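Local coordinates for protein TSSL (Francisella novicida, PDB 4ACK) that is a conserved component of the type VI secretion system, a virulence-linked machine, and probably supports protein export through it, at residues E101-I106 against Q122-I127. Sequence-based numbering, arbitrary orientation.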
loop_
_atom_site.group_PDB
_atom_site.type_symbol
_atom_site.label_atom_id
_atom_site.label_comp_id
_atom_site.label_asym_id
_atom_site.label_seq_id
_atom_site.Cartn_x
_atom_site.Cartn_y
_atom_site.Cartn_z
ATOM N N GLU A 101 3.111 11.230 -1.121
ATOM C CA GLU A 101 2.977 11.882 -2.461
ATOM C C GLU A 101 2.983 10.919 -3.655
ATOM O O GLU A 101 2.181 11.053 -4.556
ATOM C CB GLU A 101 4.145 12.895 -2.653
ATOM C CG GLU A 101 3.860 14.101 -1.723
ATOM C CD GLU A 101 4.901 15.203 -1.701
ATOM O OE1 GLU A 101 6.028 15.005 -2.225
ATOM O OE2 GLU A 101 4.545 16.280 -1.131
ATOM N N TYR A 102 3.925 9.990 -3.679
ATOM C CA TYR A 102 4.141 9.196 -4.878
ATOM C C TYR A 102 2.922 8.275 -5.206
ATOM O O TYR A 102 2.555 8.051 -6.379
ATOM C CB TYR A 102 5.480 8.433 -4.785
ATOM C CG TYR A 102 5.841 7.750 -6.094
ATOM C CD1 TYR A 102 5.808 8.444 -7.299
ATOM C CD2 TYR A 102 6.149 6.374 -6.128
ATOM C CE1 TYR A 102 6.139 7.770 -8.524
ATOM C CE2 TYR A 102 6.455 5.718 -7.297
ATOM C CZ TYR A 102 6.448 6.416 -8.497
ATOM O OH TYR A 102 6.782 5.741 -9.659
ATOM N N VAL A 103 2.226 7.806 -4.179
ATOM C CA VAL A 103 0.960 7.044 -4.442
ATOM C C VAL A 103 -0.001 7.866 -5.279
ATOM O O VAL A 103 -0.700 7.330 -6.150
ATOM C CB VAL A 103 0.293 6.610 -3.116
ATOM C CG1 VAL A 103 -1.195 6.215 -3.292
ATOM C CG2 VAL A 103 1.143 5.585 -2.394
ATOM N N PHE A 104 -0.115 9.168 -5.010
ATOM C CA PHE A 104 -1.070 9.956 -5.817
ATOM C C PHE A 104 -0.506 10.318 -7.173
ATOM O O PHE A 104 -1.255 10.462 -8.158
ATOM C CB PHE A 104 -1.629 11.175 -5.053
ATOM C CG PHE A 104 -2.365 10.766 -3.811
ATOM C CD1 PHE A 104 -3.673 10.319 -3.889
ATOM C CD2 PHE A 104 -1.708 10.766 -2.570
ATOM C CE1 PHE A 104 -4.367 9.886 -2.740
ATOM C CE2 PHE A 104 -2.365 10.370 -1.434
ATOM C CZ PHE A 104 -3.720 9.925 -1.514
ATOM N N GLU A 105 0.812 10.317 -7.260
ATOM C CA GLU A 105 1.429 10.342 -8.583
ATOM C C GLU A 105 1.119 9.071 -9.392
ATOM O O GLU A 105 0.717 9.157 -10.553
ATOM C CB GLU A 105 2.938 10.516 -8.526
ATOM C CG GLU A 105 3.462 10.885 -9.929
ATOM C CD GLU A 105 4.979 11.038 -9.943
ATOM O OE1 GLU A 105 5.510 11.539 -8.953
ATOM O OE2 GLU A 105 5.628 10.641 -10.923
ATOM N N ILE A 106 1.301 7.894 -8.792
ATOM C CA ILE A 106 0.815 6.628 -9.419
ATOM C C ILE A 106 -0.641 6.707 -9.840
ATOM O O ILE A 106 -1.005 6.343 -11.003
ATOM C CB ILE A 106 1.019 5.448 -8.470
ATOM C CG1 ILE A 106 2.530 5.247 -8.369
ATOM C CG2 ILE A 106 0.220 4.165 -8.966
ATOM C CD1 ILE A 106 2.994 4.266 -7.256
ATOM N N GLN A 122 -7.725 -1.566 -8.237
ATOM C CA GLN A 122 -8.287 -2.277 -7.099
ATOM C C GLN A 122 -7.343 -2.109 -5.937
ATOM O O GLN A 122 -7.766 -2.006 -4.805
ATOM C CB GLN A 122 -8.422 -3.807 -7.381
ATOM C CG GLN A 122 -9.430 -4.134 -8.515
ATOM C CD GLN A 122 -9.503 -5.647 -8.870
ATOM O OE1 GLN A 122 -8.487 -6.292 -9.192
ATOM N NE2 GLN A 122 -10.723 -6.200 -8.826
ATOM N N THR A 123 -6.053 -2.162 -6.210
ATOM C CA THR A 123 -5.094 -1.954 -5.168
ATOM C C THR A 123 -5.212 -0.518 -4.575
ATOM O O THR A 123 -5.233 -0.372 -3.334
ATOM C CB THR A 123 -3.728 -2.248 -5.675
ATOM O OG1 THR A 123 -3.714 -3.620 -6.108
ATOM C CG2 THR A 123 -2.721 -2.048 -4.567
ATOM N N ILE A 124 -5.367 0.505 -5.436
ATOM C CA ILE A 124 -5.553 1.879 -4.942
ATOM C C ILE A 124 -6.870 1.965 -4.176
ATOM O O ILE A 124 -6.912 2.491 -3.090
ATOM C CB ILE A 124 -5.538 2.976 -6.044
ATOM C CG1 ILE A 124 -4.224 2.955 -6.835
ATOM C CG2 ILE A 124 -5.787 4.396 -5.427
ATOM C CD1 ILE A 124 -2.994 3.164 -6.030
ATOM N N SER A 125 -7.949 1.476 -4.774
ATOM C CA SER A 125 -9.282 1.484 -4.121
ATOM C C SER A 125 -9.198 0.856 -2.697
ATOM O O SER A 125 -9.669 1.438 -1.708
ATOM C CB SER A 125 -10.268 0.668 -4.956
ATOM O OG SER A 125 -11.563 0.845 -4.450
ATOM N N LEU A 126 -8.519 -0.280 -2.602
ATOM C CA LEU A 126 -8.378 -0.946 -1.320
ATOM C C LEU A 126 -7.658 -0.113 -0.284
ATOM O O LEU A 126 -8.176 0.057 0.807
ATOM C CB LEU A 126 -7.673 -2.331 -1.448
ATOM C CG LEU A 126 -8.574 -3.431 -2.110
ATOM C CD1 LEU A 126 -7.742 -4.614 -2.567
ATOM C CD2 LEU A 126 -9.704 -3.930 -1.209
ATOM N N ILE A 127 -6.453 0.381 -0.599
ATOM C CA ILE A 127 -5.723 1.189 0.380
ATOM C C ILE A 127 -6.533 2.430 0.759
ATOM O O ILE A 127 -6.561 2.760 1.943
ATOM C CB ILE A 127 -4.266 1.474 0.028
ATOM C CG1 ILE A 127 -4.150 2.398 -1.172
ATOM C CG2 ILE A 127 -3.512 0.162 -0.247
ATOM C CD1 ILE A 127 -2.781 3.144 -1.287
#
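I106, which meets I124 across the contact, also lays its CG1 over one face of the Y102 ring, 4.0 Å above the plane and displaced from the ring centre to its margin, while E105 CD lies in plane at the ring edge. Further partners of this ring are R96, in a cation-pi contact, and F63, edge-to-face. The setting is the all-helical DotU fold: segments 101-106 and 122-127, on helices 99-112 and 118-129, run obliquely antiparallel, their N-to-C directions 139° apart. Their local axes come no closer than 11.7 Å and the two segments bury just 125 Å² between them, a small contact between widely spaced helices; the three side-chain pairs that meet are all carbon to carbon. Each helix contributes two residues spaced by three, V103 and I106 against I124 and I127, matched in antiparallel order. I124 CD1 serves both residues of the facing helix, lying 4.5 Å from V103 CG1 and an equal 4.5 Å from I106 CG2. All four residues are buried. V103, I106 and I127 also touch helix 55-79, at A67, Y60 and Y68 respectively; F132 touches V103 and I127, and I124 reaches I152 of helix 143-153, so the pair is built into the helical core. The nearest approach is tip to tip. With CG1 flanked by the backbone N and C (chi1 68°) and the chain then extended (chi2 159°), I127 sends its terminal methyl toward the facing helix, where CD1 stops 4.0 Å from V103 CG1.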